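Long-range contacts in beta-lactamase/D-alanine Carboxypeptidase (Yersinia pestis, PDB 3RJU), which is probably a serine hydrolase that opens beta-lactams or removes terminal D-alanine from peptidoglycan peptides: residues V81-P86 against R107-A112; M72-D77 against K256-L261. All coordinates share one frame; numbering follows the deposited sequence.

Contact 1 (V81-P86 against R107-A112)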
loop_
_atom_site.group_PDB
_atom_site.type_symbol
_atom_site.label_atom_id
_atom_site.label_comp_id
_atom_site.label_asym_id
_atom_site.label_seq_id
_atom_site.Cartn_x
_atom_site.Cartn_y
_atom_site.Cartn_z
ATOM N N VAL A 81 13.502 11.584 11.925
ATOM C CA VAL A 81 12.454 11.190 12.876
ATOM C C VAL A 81 12.920 9.965 13.621
ATOM O O VAL A 81 13.931 9.365 13.256
ATOM C CB VAL A 81 11.092 10.850 12.201
ATOM C CG1 VAL A 81 10.584 12.019 11.373
ATOM C CG2 VAL A 81 11.178 9.558 11.365
ATOM N N LYS A 82 12.183 9.611 14.667
ATOM C CA LYS A 82 12.286 8.304 15.307
ATOM C C LYS A 82 10.908 7.660 15.224
ATOM O O LYS A 82 9.888 8.358 15.342
ATOM C CB LYS A 82 12.680 8.445 16.775
ATOM C CG LYS A 82 14.064 9.007 17.003
ATOM C CD LYS A 82 14.293 9.144 18.492
ATOM C CE LYS A 82 15.712 9.561 18.824
ATOM N NZ LYS A 82 15.893 9.628 20.309
ATOM N N LEU A 83 10.867 6.342 15.028
ATOM C CA LEU A 83 9.593 5.626 15.018
ATOM C C LEU A 83 8.805 5.865 16.298
ATOM O O LEU A 83 7.572 5.786 16.308
ATOM C CB LEU A 83 9.792 4.126 14.825
ATOM C CG LEU A 83 9.716 3.654 13.367
ATOM C CD1 LEU A 83 10.702 4.385 12.474
ATOM C CD2 LEU A 83 9.919 2.151 13.318
ATOM N N THR A 84 9.517 6.142 17.383
ATOM C CA THR A 84 8.882 6.344 18.683
ATOM C C THR A 84 8.468 7.796 18.964
ATOM O O THR A 84 7.938 8.096 20.040
ATOM C CB THR A 84 9.803 5.860 19.797
ATOM O OG1 THR A 84 11.101 6.416 19.587
ATOM C CG2 THR A 84 9.904 4.336 19.779
ATOM N N ASP A 85 8.702 8.704 18.018
ATOM C CA ASP A 85 8.327 10.100 18.246
ATOM C C ASP A 85 6.826 10.202 18.401
ATOM O O ASP A 85 6.067 9.641 17.603
ATOM C CB ASP A 85 8.691 10.981 17.053
ATOM C CG ASP A 85 10.166 11.298 16.980
ATOM O OD1 ASP A 85 10.862 11.160 18.008
ATOM O OD2 ASP A 85 10.619 11.706 15.892
ATOM N N PRO A 86 6.381 10.950 19.401
ATOM C CA PRO A 86 4.951 11.287 19.471
ATOM C C PRO A 86 4.521 12.065 18.231
ATOM O O PRO A 86 5.273 12.920 17.748
ATOM C CB PRO A 86 4.878 12.191 20.695
ATOM C CG PRO A 86 6.028 11.729 21.556
ATOM C CD PRO A 86 7.129 11.409 20.590
ATOM N N ARG A 107 2.332 7.532 18.879
ATOM C CA ARG A 107 3.649 7.672 18.268
ATOM C C ARG A 107 3.613 7.287 16.788
ATOM O O ARG A 107 2.643 6.669 16.325
ATOM C CB ARG A 107 4.677 6.821 19.016
ATOM C CG ARG A 107 4.724 7.157 20.490
ATOM C CD ARG A 107 5.590 6.167 21.261
ATOM N NE ARG A 107 5.521 6.436 22.696
ATOM C CZ ARG A 107 6.335 7.261 23.360
ATOM N NH1 ARG A 107 7.317 7.892 22.724
ATOM N NH2 ARG A 107 6.174 7.442 24.673
ATOM N N LEU A 108 4.649 7.649 16.041
ATOM C CA LEU A 108 4.636 7.369 14.601
ATOM C C LEU A 108 4.452 5.871 14.325
ATOM O O LEU A 108 3.682 5.498 13.447
ATOM C CB LEU A 108 5.878 7.909 13.884
ATOM C CG LEU A 108 6.142 9.414 14.041
ATOM C CD1 LEU A 108 7.349 9.818 13.207
ATOM C CD2 LEU A 108 4.917 10.280 13.708
ATOM N N LEU A 109 5.118 5.033 15.116
ATOM C CA LEU A 109 4.976 3.580 15.032
ATOM C C LEU A 109 3.517 3.129 15.111
ATOM O O LEU A 109 3.104 2.181 14.418
ATOM C CB LEU A 109 5.807 2.912 16.139
ATOM C CG LEU A 109 5.609 1.410 16.291
ATOM C CD1 LEU A 109 6.047 0.698 14.996
ATOM C CD2 LEU A 109 6.395 0.886 17.488
ATOM N N HIS A 110 2.741 3.780 15.974
ATOM C CA HIS A 110 1.334 3.414 16.135
ATOM C C HIS A 110 0.545 3.756 14.876
ATOM O O HIS A 110 -0.335 3.002 14.466
ATOM C CB HIS A 110 0.702 4.095 17.356
ATOM C CG HIS A 110 1.355 3.732 18.652
ATOM N ND1 HIS A 110 1.910 4.673 19.497
ATOM C CD2 HIS A 110 1.547 2.527 19.244
ATOM C CE1 HIS A 110 2.406 4.062 20.563
ATOM N NE2 HIS A 110 2.214 2.758 20.426
ATOM N N LEU A 111 0.831 4.910 14.280
ATOM C CA LEU A 111 0.142 5.271 13.044
ATOM C C LEU A 111 0.459 4.234 11.969
ATOM O O LEU A 111 -0.428 3.829 11.210
ATOM C CB LEU A 111 0.580 6.661 12.567
ATOM C CG LEU A 111 0.375 7.809 13.564
ATOM C CD1 LEU A 111 1.050 9.068 13.002
ATOM C CD2 LEU A 111 -1.097 8.056 13.835
ATOM N N ALA A 112 1.722 3.816 11.881
ATOM C CA ALA A 112 2.141 2.910 10.804
ATOM C C ALA A 112 1.623 1.481 10.957
ATOM O O ALA A 112 1.462 0.748 9.973
ATOM C CB ALA A 112 3.674 2.902 10.672
#
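The type I beta turn from Lys82 to Asp85 is docked on the N-terminal end of helix 108-113, and three of its carbonyls accept bonds from the helix start. Leu109 N donates to Leu83 O at 2.8 Å and Leu108 N to Asp85 O at 2.9 Å. The amides of Leu108 and Leu109, at the helix start with no earlier helical carbonyl to bind, thus take theirs from the turn. The third carbonyl is taken by a side chain. Arg107, the N-cap residue, runs extended from CG to NE alongside Pro86, and its NH1 bonds to Thr84 O at 2.8 Å with an N-H...O angle of 159°. That oxygen sits at the guanidinium edge, only 6° out of plane, and the CD methylene also lies against it. Pro86 and Arg107 form a single beta bridge, where Arg107 CA makes a CA-H...O contact of 3.2 Å with Asp85 O.

In this alpha-beta fold the helix lies beside helices 64-77 and 162-175, and Leu108 packs against the turn and against Val81. With its CG anti to the carbonyl carbon (chi1 -57°), Leu108 directs CD1 to 4.0 Å from Val81 CB, while Leu167 and Ala170 of helix 162-175 touch its side chain as well. The turn is itself braced: Asp85 OD2 takes Lys82 N at 2.9 Å from above the carboxylate plane and bonds also to Tyr90 OH. At the cap itself, His110 ND1 accepts the amide of Arg107, as in the return bond of a capping box, at 3.0 Å in the imidazole plane.

Contact 2 (M72-D77 against K256-L261)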
loop_
_atom_site.group_PDB
_atom_site.type_symbol
_atom_site.label_atom_id
_atom_site.label_comp_id
_atom_site.label_asym_id
_atom_site.label_seq_id
_atom_site.Cartn_x
_atom_site.Cartn_y
_atom_site.Cartn_z
HETATM N N MSE A 72 9.089 6.884 6.227
HETATM C CA MSE A 72 9.338 6.976 7.663
HETATM C C MSE A 72 10.636 6.248 8.041
HETATM O O MSE A 72 11.475 6.779 8.767
HETATM C CB MSE A 72 8.170 6.407 8.461
HETATM C CG MSE A 72 8.372 6.500 9.972
HETATM SE SE MSE A 72 6.963 5.567 10.946
HETATM C CE MSE A 72 7.310 3.767 10.270
ATOM N N VAL A 73 10.810 5.031 7.537
ATOM C CA VAL A 73 12.003 4.247 7.854
ATOM C C VAL A 73 13.271 4.938 7.326
ATOM O O VAL A 73 14.299 5.003 8.019
ATOM C CB VAL A 73 11.856 2.807 7.314
ATOM C CG1 VAL A 73 13.187 2.073 7.285
ATOM C CG2 VAL A 73 10.823 2.050 8.143
ATOM N N LYS A 74 13.208 5.472 6.110
ATOM C CA LYS A 74 14.361 6.173 5.571
ATOM C C LYS A 74 14.689 7.437 6.363
ATOM O O LYS A 74 15.863 7.681 6.698
ATOM C CB LYS A 74 14.179 6.461 4.084
ATOM C CG LYS A 74 14.267 5.181 3.264
ATOM C CD LYS A 74 13.986 5.415 1.817
ATOM C CE LYS A 74 14.535 4.260 0.991
ATOM N NZ LYS A 74 14.187 4.466 -0.429
ATOM N N LEU A 75 13.665 8.210 6.727
ATOM C CA LEU A 75 13.902 9.406 7.543
ATOM C C LEU A 75 14.430 9.054 8.940
ATOM O O LEU A 75 15.214 9.808 9.523
ATOM C CB LEU A 75 12.630 10.263 7.652
ATOM C CG LEU A 75 12.209 10.981 6.369
ATOM C CD1 LEU A 75 10.897 11.736 6.615
ATOM C CD2 LEU A 75 13.284 11.929 5.875
ATOM N N ALA A 76 14.006 7.914 9.477
ATOM C CA ALA A 76 14.525 7.465 10.767
ATOM C C ALA A 76 16.001 7.116 10.646
ATOM O O ALA A 76 16.802 7.460 11.516
ATOM C CB ALA A 76 13.729 6.263 11.289
ATOM N N ASP A 77 16.379 6.439 9.567
ATOM C CA ASP A 77 17.797 6.145 9.363
ATOM C C ASP A 77 18.623 7.427 9.222
ATOM O O ASP A 77 19.786 7.475 9.658
ATOM C CB ASP A 77 17.991 5.251 8.141
ATOM C CG ASP A 77 19.431 4.825 7.968
ATOM O OD1 ASP A 77 19.937 4.062 8.827
ATOM O OD2 ASP A 77 20.060 5.259 6.979
ATOM N N LYS A 256 14.895 -4.688 5.014
ATOM C CA LYS A 256 14.598 -5.446 6.230
ATOM C C LYS A 256 13.953 -4.583 7.302
ATOM O O LYS A 256 13.032 -5.029 7.983
ATOM C CB LYS A 256 15.827 -6.184 6.758
ATOM C CG LYS A 256 16.104 -7.441 5.956
ATOM C CD LYS A 256 17.360 -8.158 6.406
ATOM C CE LYS A 256 17.518 -9.476 5.652
ATOM N NZ LYS A 256 18.849 -10.106 5.871
ATOM N N ARG A 257 14.416 -3.346 7.443
ATOM C CA ARG A 257 13.790 -2.450 8.414
ATOM C C ARG A 257 12.365 -2.135 7.985
ATOM O O ARG A 257 11.454 -2.048 8.809
ATOM C CB ARG A 257 14.608 -1.167 8.595
ATOM C CG ARG A 257 15.825 -1.350 9.499
ATOM C CD ARG A 257 16.620 -0.061 9.626
ATOM N NE ARG A 257 17.595 0.069 8.546
ATOM C CZ ARG A 257 17.585 1.011 7.610
ATOM N NH1 ARG A 257 16.622 1.940 7.581
ATOM N NH2 ARG A 257 18.530 1.000 6.681
ATOM N N GLU A 258 12.150 -1.980 6.683
ATOM C CA GLU A 258 10.806 -1.660 6.214
ATOM C C GLU A 258 9.834 -2.781 6.493
ATOM O O GLU A 258 8.653 -2.523 6.696
ATOM C CB GLU A 258 10.808 -1.357 4.726
ATOM C CG GLU A 258 11.396 0.014 4.403
ATOM C CD GLU A 258 11.494 0.255 2.916
ATOM O OE1 GLU A 258 10.533 -0.076 2.188
ATOM O OE2 GLU A 258 12.540 0.771 2.469
ATOM N N GLN A 259 10.336 -4.016 6.503
ATOM C CA GLN A 259 9.484 -5.201 6.666
ATOM C C GLN A 259 9.541 -5.791 8.068
ATOM O O GLN A 259 9.032 -6.888 8.314
ATOM C CB GLN A 259 9.829 -6.249 5.595
ATOM C CG GLN A 259 9.492 -5.740 4.212
ATOM C CD GLN A 259 9.550 -6.808 3.143
ATOM O OE1 GLN A 259 10.477 -7.618 3.106
ATOM N NE2 GLN A 259 8.551 -6.810 2.254
ATOM N N ALA A 260 10.125 -5.039 8.996
ATOM C CA ALA A 260 10.178 -5.477 10.388
ATOM C C ALA A 260 8.768 -5.590 10.958
ATOM O O ALA A 260 7.887 -4.762 10.677
ATOM C CB ALA A 260 11.003 -4.503 11.221
ATOM N N LEU A 261 8.556 -6.613 11.773
ATOM C CA LEU A 261 7.255 -6.837 12.366
ATOM C C LEU A 261 7.230 -6.326 13.793
ATOM O O LEU A 261 8.178 -6.538 14.546
ATOM C CB LEU A 261 6.934 -8.314 12.347
ATOM C CG LEU A 261 6.864 -8.838 10.913
ATOM C CD1 LEU A 261 6.737 -10.331 10.957
ATOM C CD2 LEU A 261 5.692 -8.207 10.159
HETATM O O HOH W 1 15.011 3.074 9.993
#
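One face of the Arg257 guanidinium carries the Asp77 carboxylate, the two planes stacked and only 19° apart. Asp77 OD1 stands 3.8 Å above the guanidinium plane, offset toward its rim, and 4.0 Å from Arg257 NH2. No N-H points at that oxygen, so the pair is a long salt bridge of charges alone. The methylene of Asp77 is part of the contact too, its CB 3.6 Å from Arg257 NH1. Asp77 has a second cationic partner in Arg253, which bridges its OD2, so that the carboxylate is shared by two arginines, whose charges it would partly balance.

The contact joins the C-terminal end of helix 64-77, whose N-terminal end carries what is probably the SxxK motif of this family, to the short helix 255-258. Between them Val73 is the apolar wedge. With CG1 anti to its backbone N (chi1 165°), it places that methyl 3.5 Å from Arg257 NH1. The same Val73 CG1 lies 4.0 Å from Glu258 CG. A water ties the same parts together: it donates to Val73 O at 2.9 Å and accepts from Arg257 NH1, and the bend of the arginine chain at chi3 (-87°) turns the guanidinium toward that water and Asp77. Lys74 and Glu258 lie near each other but turn their charged ends elsewhere, Lys74 to Glu70 and the carbonyl of Lys186, Glu258 to Ser254 and Lys252.

From the N terminus, helix 64-77 comes first and its last turns supply one side of contact 2. The chain then leaves the helix, passes through 81-86, and travels through 20 residues without helix or strand before contact 1 closes that excursion at the start of helix 108-113. Contact 2 closes only much later, when helix 255-258 arrives just ahead of strand 261-264, an outermost strand of the large antiparallel sheet, so the small loop lies wholly within the large one. Their centres are about 11 Å apart and they touch: Ala76 packs on Val81 and Leu83, and Met72 on Val81 and Ala112. Helix 64-77 thus meets the 81-86 turn, helix 108-113 and helix 255-258.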